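Proline dehydrogenase (Bradyrhizobium japonicum USDA 110, PDB 3HAZ) carries proline dehydrogenase and 1-pyrroline-5-carboxylate dehydrogenase activities in one chain, probably oxidising proline to glutamate with FAD as cofactor and NAD(+) as electron acceptor of the second step. Local coordinates at residues S70-L75 against D139-R144; H108-S113 against H921-D926; A664-Q669 against R690-A695. One frame throughout, in Å; residues are numbered along the deposited sequence.

Contact 1: residues S70-L75 against D139-R144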
loop_
_atom_site.group_PDB
_atom_site.type_symbol
_atom_site.label_atom_id
_atom_site.label_comp_id
_atom_site.label_asym_id
_atom_site.label_seq_id
_atom_site.Cartn_x
_atom_site.Cartn_y
_atom_site.Cartn_z
ATOM N N SER A 70 23.181 -22.396 17.783
ATOM C CA SER A 70 23.071 -22.797 16.387
ATOM C C SER A 70 23.544 -24.247 16.237
ATOM O O SER A 70 24.174 -24.799 17.145
ATOM C CB SER A 70 23.927 -21.888 15.514
ATOM O OG SER A 70 25.308 -22.096 15.773
ATOM N N THR A 71 23.245 -24.866 15.098
ATOM C CA THR A 71 23.745 -26.202 14.819
ATOM C C THR A 71 25.274 -26.219 14.806
ATOM O O THR A 71 25.891 -27.185 15.261
ATOM C CB THR A 71 23.207 -26.749 13.482
ATOM O OG1 THR A 71 23.560 -25.857 12.420
ATOM C CG2 THR A 71 21.693 -26.880 13.536
ATOM N N LYS A 72 25.885 -25.150 14.295
ATOM C CA LYS A 72 27.342 -25.072 14.257
ATOM C C LYS A 72 27.930 -25.034 15.666
ATOM O O LYS A 72 28.966 -25.642 15.939
ATOM C CB LYS A 72 27.817 -23.841 13.480
ATOM C CG LYS A 72 29.338 -23.788 13.323
ATOM C CD LYS A 72 29.867 -22.366 13.257
ATOM C CE LYS A 72 29.371 -21.651 12.026
ATOM N NZ LYS A 72 29.974 -22.215 10.800
ATOM N N GLU A 73 27.270 -24.304 16.558
ATOM C CA GLU A 73 27.744 -24.175 17.930
ATOM C C GLU A 73 27.569 -25.479 18.697
ATOM O O GLU A 73 28.438 -25.882 19.475
ATOM C CB GLU A 73 27.020 -23.024 18.632
ATOM C CG GLU A 73 27.477 -21.668 18.136
ATOM C CD GLU A 73 26.601 -20.531 18.619
ATOM O OE1 GLU A 73 25.428 -20.775 18.979
ATOM O OE2 GLU A 73 27.093 -19.387 18.629
ATOM N N GLY A 74 26.439 -26.136 18.473
ATOM C CA GLY A 74 26.204 -27.437 19.061
ATOM C C GLY A 74 27.283 -28.406 18.609
ATOM O O GLY A 74 27.829 -29.162 19.409
ATOM N N LEU A 75 27.585 -28.388 17.314
ATOM C CA LEU A 75 28.581 -29.293 16.754
ATOM C C LEU A 75 29.952 -29.052 17.376
ATOM O O LEU A 75 30.637 -29.997 17.765
ATOM C CB LEU A 75 28.656 -29.164 15.224
ATOM C CG LEU A 75 29.581 -30.200 14.566
ATOM C CD1 LEU A 75 29.003 -30.722 13.258
ATOM C CD2 LEU A 75 30.982 -29.635 14.357
ATOM N N ASP A 139 37.161 -14.705 19.230
ATOM C CA ASP A 139 36.810 -15.079 17.868
ATOM C C ASP A 139 36.666 -16.588 17.758
ATOM O O ASP A 139 36.889 -17.304 18.726
ATOM C CB ASP A 139 37.847 -14.560 16.870
ATOM C CG ASP A 139 39.268 -14.917 17.260
ATOM O OD1 ASP A 139 39.456 -15.640 18.262
ATOM O OD2 ASP A 139 40.197 -14.467 16.560
ATOM N N GLY A 140 36.290 -17.066 16.578
ATOM C CA GLY A 140 36.028 -18.478 16.390
ATOM C C GLY A 140 34.629 -18.813 16.863
ATOM O O GLY A 140 33.927 -17.958 17.404
ATOM N N THR A 141 34.213 -20.054 16.652
ATOM C CA THR A 141 32.878 -20.476 17.058
ATOM C C THR A 141 32.738 -20.399 18.576
ATOM O O THR A 141 31.693 -20.012 19.098
ATOM C CB THR A 141 32.597 -21.907 16.605
ATOM O OG1 THR A 141 32.834 -22.007 15.197
ATOM C CG2 THR A 141 31.142 -22.304 16.930
ATOM N N ILE A 142 33.808 -20.770 19.272
ATOM C CA ILE A 142 33.829 -20.764 20.726
ATOM C C ILE A 142 33.934 -19.345 21.270
ATOM O O ILE A 142 33.246 -18.994 22.219
ATOM C CB ILE A 142 34.995 -21.620 21.264
ATOM C CG1 ILE A 142 34.855 -23.059 20.774
ATOM C CG2 ILE A 142 35.047 -21.573 22.790
ATOM C CD1 ILE A 142 36.047 -23.943 21.151
ATOM N N GLY A 143 34.795 -18.529 20.668
ATOM C CA GLY A 143 34.945 -17.154 21.105
ATOM C C GLY A 143 33.654 -16.377 20.916
ATOM O O GLY A 143 33.258 -15.588 21.774
ATOM N N ARG A 144 32.984 -16.600 19.791
ATOM C CA ARG A 144 31.719 -15.920 19.539
ATOM C C ARG A 144 30.675 -16.371 20.563
ATOM O O ARG A 144 29.878 -15.569 21.048
ATOM C CB ARG A 144 31.236 -16.158 18.108
ATOM C CG ARG A 144 31.994 -15.346 17.055
ATOM C CD ARG A 144 31.359 -15.496 15.670
ATOM N NE ARG A 144 32.026 -14.671 14.667
ATOM C CZ ARG A 144 31.535 -14.411 13.458
ATOM N NH1 ARG A 144 32.217 -13.651 12.615
ATOM N NH2 ARG A 144 30.363 -14.908 13.088
HETATM O O HOH W 1 29.671 -18.945 17.747
#
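Lys72 and Glu73, in the first turn of helix 71-85 with its capping box, meet Thr141 near the beginning of helix 140-149. Two aliphatic stems and one methyl make up most of the contact. Thr141 CG2, placed anti to its own backbone N (chi1, measured to OG1, is -54°), reaches toward helix 71-85 and lies 3.9 Å from Glu73 CG. The same methyl is also 3.9 Å from Lys72 CD, so it sits against both stems. Lys72 CD further passes 3.6 Å from Thr141 OG1, a van der Waals approach of a carbon to an oxygen; the hydroxyl itself is hydrogen-bonded to Glu110 OE2. The lysine chain bends about CG-CD and again about CD-CE, and its NZ bonds to Arg923 O.

Both helices belong to the part of the chain that matches the DNA-binding domain family of proline dehydrogenases, a region without strands between these two segments. In the capping box, Ser70 is the N-cap: its OG accepts from Glu73 N at 3.1 Å, and Ser70 N returns a bond of 3.0 Å to Glu73 OE1, entering on the anti side of the carboxylate and 32° out of its plane. With OE1 held in this way, Glu73 OE2 is turned toward helix 140-149, where it forms a salt bridge with Arg148. A water adds a polar bridge, giving one hydrogen to Glu73 OE2 at 2.8 Å and the other to Thr141 O at 2.7 Å. Thr71, on another side of the helix, bonds through OG1 to Ala989 O of the second subunit.

Contact 2: residues H108-S113 against H921-D926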
loop_
_atom_site.group_PDB
_atom_site.type_symbol
_atom_site.label_atom_id
_atom_site.label_comp_id
_atom_site.label_asym_id
_atom_site.label_seq_id
_atom_site.Cartn_x
_atom_site.Cartn_y
_atom_site.Cartn_z
ATOM N N HIS A 108 42.254 -21.995 18.525
ATOM C CA HIS A 108 43.144 -23.111 18.829
ATOM C C HIS A 108 42.382 -24.303 19.419
ATOM O O HIS A 108 42.570 -25.446 18.995
ATOM C CB HIS A 108 44.252 -22.656 19.791
ATOM C CG HIS A 108 45.301 -23.693 20.052
ATOM N ND1 HIS A 108 46.284 -24.004 19.139
ATOM C CD2 HIS A 108 45.535 -24.475 21.134
ATOM C CE1 HIS A 108 47.070 -24.942 19.640
ATOM N NE2 HIS A 108 46.639 -25.243 20.850
ATOM N N HIS A 109 41.509 -24.042 20.390
ATOM C CA HIS A 109 40.731 -25.120 20.987
ATOM C C HIS A 109 39.794 -25.773 19.980
ATOM O O HIS A 109 39.679 -27.000 19.940
ATOM C CB HIS A 109 39.945 -24.640 22.218
ATOM C CG HIS A 109 40.813 -24.166 23.342
ATOM N ND1 HIS A 109 40.365 -23.297 24.313
ATOM C CD2 HIS A 109 42.108 -24.428 23.640
ATOM C CE1 HIS A 109 41.343 -23.050 25.165
ATOM N NE2 HIS A 109 42.411 -23.726 24.781
ATOM N N GLU A 110 39.111 -24.955 19.183
ATOM C CA GLU A 110 38.211 -25.472 18.156
ATOM C C GLU A 110 38.983 -26.280 17.112
ATOM O O GLU A 110 38.550 -27.348 16.685
ATOM C CB GLU A 110 37.450 -24.329 17.469
ATOM C CG GLU A 110 36.432 -24.818 16.447
ATOM C CD GLU A 110 35.536 -23.711 15.890
ATOM O OE1 GLU A 110 35.824 -22.519 16.121
ATOM O OE2 GLU A 110 34.541 -24.046 15.212
ATOM N N THR A 111 40.130 -25.757 16.696
ATOM C CA THR A 111 40.956 -26.430 15.691
ATOM C C THR A 111 41.534 -27.747 16.203
ATOM O O THR A 111 41.415 -28.788 15.543
ATOM C CB THR A 111 42.086 -25.505 15.185
ATOM O OG1 THR A 111 41.492 -24.322 14.629
ATOM C CG2 THR A 111 42.922 -26.193 14.105
ATOM N N LYS A 112 42.139 -27.708 17.388
ATOM C CA LYS A 112 42.737 -28.910 17.974
ATOM C C LYS A 112 41.707 -30.004 18.246
ATOM O O LYS A 112 41.930 -31.171 17.910
ATOM C CB LYS A 112 43.519 -28.585 19.263
ATOM C CG LYS A 112 44.870 -27.909 19.018
ATOM C CD LYS A 112 45.783 -28.785 18.170
ATOM C CE LYS A 112 47.156 -28.148 17.997
ATOM N NZ LYS A 112 48.138 -29.094 17.399
ATOM N N SER A 113 40.586 -29.638 18.859
ATOM C CA SER A 113 39.567 -30.636 19.193
ATOM C C SER A 113 39.005 -31.309 17.942
ATOM O O SER A 113 38.693 -32.499 17.965
ATOM C CB SER A 113 38.428 -30.024 20.016
ATOM O OG SER A 113 37.813 -28.946 19.323
ATOM N N HIS A 921 37.734 -23.962 3.014
ATOM C CA HIS A 921 37.040 -24.981 3.789
ATOM C C HIS A 921 37.346 -24.799 5.265
ATOM O O HIS A 921 38.486 -24.979 5.696
ATOM C CB HIS A 921 37.446 -26.384 3.341
ATOM C CG HIS A 921 36.467 -27.027 2.412
ATOM N ND1 HIS A 921 36.433 -26.756 1.060
ATOM C CD2 HIS A 921 35.476 -27.920 2.642
ATOM C CE1 HIS A 921 35.470 -27.463 0.496
ATOM N NE2 HIS A 921 34.880 -28.183 1.433
ATOM N N SER A 922 36.319 -24.443 6.027
ATOM C CA SER A 922 36.481 -24.129 7.435
ATOM C C SER A 922 35.137 -23.989 8.108
ATOM O O SER A 922 34.170 -23.538 7.495
ATOM C CB SER A 922 37.258 -22.830 7.614
ATOM O OG SER A 922 37.323 -22.465 8.988
ATOM N N ARG A 923 35.094 -24.375 9.379
ATOM C CA ARG A 923 33.917 -24.194 10.211
ATOM C C ARG A 923 33.919 -22.769 10.763
ATOM O O ARG A 923 32.879 -22.243 11.156
ATOM C CB ARG A 923 33.944 -25.212 11.366
ATOM C CG ARG A 923 32.606 -25.458 12.054
ATOM C CD ARG A 923 32.662 -26.749 12.876
ATOM N NE ARG A 923 33.398 -26.569 14.122
ATOM C CZ ARG A 923 34.062 -27.533 14.750
ATOM N NH1 ARG A 923 34.698 -27.263 15.876
ATOM N NH2 ARG A 923 34.101 -28.764 14.252
ATOM N N ILE A 924 35.094 -22.144 10.763
ATOM C CA ILE A 924 35.318 -20.901 11.505
ATOM C C ILE A 924 34.982 -19.623 10.723
ATOM O O ILE A 924 35.774 -19.144 9.907
ATOM C CB ILE A 924 36.771 -20.835 12.014
ATOM C CG1 ILE A 924 37.144 -22.159 12.691
ATOM C CG2 ILE A 924 36.954 -19.657 12.959
ATOM C CD1 ILE A 924 38.564 -22.205 13.246
ATOM N N ASP A 925 33.808 -19.066 10.994
ATOM C CA ASP A 925 33.366 -17.844 10.324
ATOM C C ASP A 925 34.405 -16.725 10.346
ATOM O O ASP A 925 34.607 -16.059 9.338
ATOM C CB ASP A 925 32.038 -17.352 10.905
ATOM C CG ASP A 925 30.863 -18.219 10.491
ATOM O OD1 ASP A 925 30.974 -18.934 9.477
ATOM O OD2 ASP A 925 29.824 -18.183 11.174
ATOM N N ASP A 926 35.065 -16.511 11.483
ATOM C CA ASP A 926 36.064 -15.443 11.560
ATOM C C ASP A 926 37.266 -15.694 10.637
ATOM O O ASP A 926 37.848 -14.753 10.093
ATOM C CB ASP A 926 36.529 -15.218 13.006
ATOM C CG ASP A 926 35.430 -14.628 13.886
ATOM O OD1 ASP A 926 34.878 -13.576 13.512
ATOM O OD2 ASP A 926 35.116 -15.215 14.944
HETATM O O HOH W 2 35.447 -27.817 18.196
#
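Glu110 and Arg923 form a buried salt bridge that rests on a single carboxylate oxygen. Arg923 NE donates to Glu110 OE2 at 3.0 Å with an N-H...O angle of 147°, using the anti lone pair of the oxygen. NH1 adds a weak second bond to OE2 at 3.3 Å. The oxygen lies at the edge of the guanidinium, slightly off its plane, and the carboxylate and guanidinium planes are 27° apart. A bend at chi3 (76°) in the arginine chain brings NE and NH1 round to this oxygen. OE2 has a further partner in Thr141 OG1, and with so many donors around it the buried carboxylate would probably be stabilised as the anion.

The ionic pair joins two different parts of the protein: helix 106-115 of the region related to the DNA-binding family, and the connection from strand 917-921 to helix 925-934 in the aldehyde dehydrogenase part.

Van der Waals contacts come from Ile924, the N-cap residue of helix 925-934, whose aliphatic carbons meet polar side chains. Its side chain runs past that of Glu110 in the opposite direction, with CG1 3.7 Å from Glu110 OE1, while CD1 ends 3.9 Å from Thr111 OG1, a hydroxyl already bonded to Ile107 O.

Further hydrogen bonds lie within each segment. Ser922 OG accepts from Ile924 N at 2.9 Å, closing an ST turn just after the strand. On the helix, Ser113 OG donates to His109 O at 2.8 Å. A water links the segments, donating to Ser113 OG at 2.9 Å and accepting a weak bond from Arg923 NH1.

Contact 3: residues A664-Q669 against R690-A695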
loop_
_atom_site.group_PDB
_atom_site.type_symbol
_atom_site.label_atom_id
_atom_site.label_comp_id
_atom_site.label_asym_id
_atom_site.label_seq_id
_atom_site.Cartn_x
_atom_site.Cartn_y
_atom_site.Cartn_z
ATOM N N ALA A 664 29.202 -22.688 -24.527
ATOM C CA ALA A 664 28.620 -21.724 -23.588
ATOM C C ALA A 664 29.356 -20.389 -23.549
ATOM O O ALA A 664 28.729 -19.335 -23.533
ATOM C CB ALA A 664 28.510 -22.320 -22.182
ATOM N N ILE A 665 30.680 -20.435 -23.518
ATOM C CA ILE A 665 31.465 -19.211 -23.497
ATOM C C ILE A 665 31.403 -18.558 -24.865
ATOM O O ILE A 665 31.338 -17.333 -24.980
ATOM C CB ILE A 665 32.926 -19.485 -23.102
ATOM C CG1 ILE A 665 33.011 -19.743 -21.600
ATOM C CG2 ILE A 665 33.821 -18.306 -23.485
ATOM C CD1 ILE A 665 34.416 -19.938 -21.106
ATOM N N PHE A 666 31.410 -19.390 -25.903
ATOM C CA PHE A 666 31.205 -18.906 -27.259
ATOM C C PHE A 666 29.919 -18.091 -27.343
ATOM O O PHE A 666 29.939 -16.937 -27.770
ATOM C CB PHE A 666 31.157 -20.061 -28.263
ATOM C CG PHE A 666 30.823 -19.620 -29.661
ATOM C CD1 PHE A 666 31.817 -19.157 -30.510
ATOM C CD2 PHE A 666 29.510 -19.628 -30.111
ATOM C CE1 PHE A 666 31.513 -18.729 -31.796
ATOM C CE2 PHE A 666 29.193 -19.197 -31.397
ATOM C CZ PHE A 666 30.195 -18.747 -32.239
ATOM N N LEU A 667 28.809 -18.696 -26.926
ATOM C CA LEU A 667 27.495 -18.057 -27.001
ATOM C C LEU A 667 27.316 -16.933 -25.988
ATOM O O LEU A 667 26.654 -15.938 -26.272
ATOM C CB LEU A 667 26.377 -19.091 -26.830
ATOM C CG LEU A 667 26.032 -19.886 -28.089
ATOM C CD1 LEU A 667 24.924 -20.890 -27.814
ATOM C CD2 LEU A 667 25.633 -18.929 -29.203
ATOM N N GLY A 668 27.893 -17.100 -24.803
ATOM C CA GLY A 668 27.825 -16.066 -23.789
ATOM C C GLY A 668 28.360 -14.748 -24.328
ATOM O O GLY A 668 27.678 -13.725 -24.288
ATOM N N GLN A 669 29.584 -14.780 -24.845
ATOM C CA GLN A 669 30.227 -13.581 -25.368
ATOM C C GLN A 669 29.462 -13.019 -26.560
ATOM O O GLN A 669 29.275 -11.813 -26.671
ATOM C CB GLN A 669 31.671 -13.886 -25.771
ATOM C CG GLN A 669 32.525 -14.382 -24.615
ATOM C CD GLN A 669 33.993 -14.441 -24.957
ATOM O OE1 GLN A 669 34.833 -14.024 -24.166
ATOM N NE2 GLN A 669 34.314 -14.955 -26.142
ATOM N N ARG A 690 33.316 -26.714 -35.143
ATOM C CA ARG A 690 32.055 -27.322 -35.562
ATOM C C ARG A 690 30.881 -26.885 -34.690
ATOM O O ARG A 690 29.859 -26.416 -35.199
ATOM C CB ARG A 690 32.161 -28.847 -35.608
ATOM N N ILE A 691 31.025 -27.024 -33.378
ATOM C CA ILE A 691 29.949 -26.615 -32.486
ATOM C C ILE A 691 29.681 -25.116 -32.599
ATOM O O ILE A 691 28.537 -24.675 -32.499
ATOM C CB ILE A 691 30.205 -27.017 -31.012
ATOM C CG1 ILE A 691 28.967 -26.714 -30.166
ATOM C CG2 ILE A 691 31.428 -26.305 -30.456
ATOM C CD1 ILE A 691 28.939 -27.448 -28.848
ATOM N N ALA A 692 30.738 -24.339 -32.822
ATOM C CA ALA A 692 30.601 -22.900 -33.011
ATOM C C ALA A 692 29.754 -22.592 -34.244
ATOM O O ALA A 692 28.871 -21.732 -34.203
ATOM C CB ALA A 692 31.967 -22.246 -33.129
ATOM N N ARG A 693 30.027 -23.294 -35.340
ATOM C CA ARG A 693 29.239 -23.120 -36.555
ATOM C C ARG A 693 27.778 -23.534 -36.332
ATOM O O ARG A 693 26.862 -22.883 -36.827
ATOM C CB ARG A 693 29.856 -23.885 -37.737
ATOM C CG ARG A 693 29.214 -23.539 -39.085
ATOM C CD ARG A 693 30.031 -24.046 -40.274
ATOM N NE ARG A 693 30.146 -25.501 -40.284
ATOM C CZ ARG A 693 30.624 -26.209 -41.304
ATOM N NH1 ARG A 693 31.032 -25.595 -42.406
ATOM N NH2 ARG A 693 30.690 -27.531 -41.220
ATOM N N GLU A 694 27.565 -24.612 -35.578
ATOM C CA GLU A 694 26.209 -25.043 -35.248
ATOM C C GLU A 694 25.489 -23.979 -34.417
ATOM O O GLU A 694 24.318 -23.685 -34.645
ATOM C CB GLU A 694 26.232 -26.372 -34.489
ATOM C CG GLU A 694 26.666 -27.568 -35.326
ATOM C CD GLU A 694 25.533 -28.160 -36.148
ATOM O OE1 GLU A 694 24.500 -27.481 -36.328
ATOM O OE2 GLU A 694 25.676 -29.311 -36.614
ATOM N N ALA A 695 26.201 -23.406 -33.454
ATOM C CA ALA A 695 25.635 -22.375 -32.593
ATOM C C ALA A 695 25.214 -21.147 -33.399
ATOM O O ALA A 695 24.103 -20.636 -33.246
ATOM C CB ALA A 695 26.632 -21.988 -31.507
#
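Phe666 lays one face of its ring against Ala692 of the neighbouring helix, and this is the close-packed part of the contact. Ala692 CB stands 4.0 Å from the ring centroid and 20° off the ring normal, a CH-pi contact displaced toward the rim at CE1, which is 3.8 Å from Ala692 CB. With CG anti to the backbone N (chi1 175°), the phenylalanine reaches across to helix 689-702 and meets a second methyl one turn on: CE2 is 3.8 Å from Ala695 CB, approached obliquely. The ring also runs alongside the backbone there, its CZ 3.8 Å from Ala692 O. An alanine in place of Phe666 would be likely to open a gap between the helices, leaving the methyls of Ala692 and Ala695 without the ring they pack on.

Leu667 makes a lighter contact, with CD2 4.0 Å from Ala695 CB. No hydrogen bond crosses between the segments, and their axes approach no closer than 10.3 Å. Away from this apolar face the second helix turns to solvent: Arg693 points away from helix 664-675 and is exposed, while the partly exposed Glu694 lies against helix 589-598.

The axes of segments 664-669 and 690-695 run in the same general direction, 39° apart. Helix 664-675 links parallel strands 641-656 and 679-683 in a beta-alpha-beta crossover, and helix 689-702 leads from 679-683 to parallel strand 709-711, as in the Rossmann-type NAD-binding domain of aldehyde dehydrogenases. Phe666 also touches Ser657, an NAD-binding residue, and Ile665 lines the dinucleotide pocket. Helix 664-675 thus packs on strand 730-734 and beside the NAD pocket, while helix 689-702, on which it lies, packs on helix 589-598.

From the N terminus, helix 71-85 comes first and helix 106-115 next, before helix 140-149 packs back on the first and closes contact 1. Contact 2 opens within that loop, at 108-113, and closes only at 921-926, more than 800 residues later, so the two cross. They also touch: Gly140 N probably bonds to Asp926 OD2, and their centres are about 9 Å apart. Together they tie the helices of the DNA-binding family region to the aldehyde dehydrogenase part. Contact 3 opens and closes within the long excursion spanned by contact 2, joining successive helices of the NAD-binding domain; its centre is about 44 Å from that of contact 2.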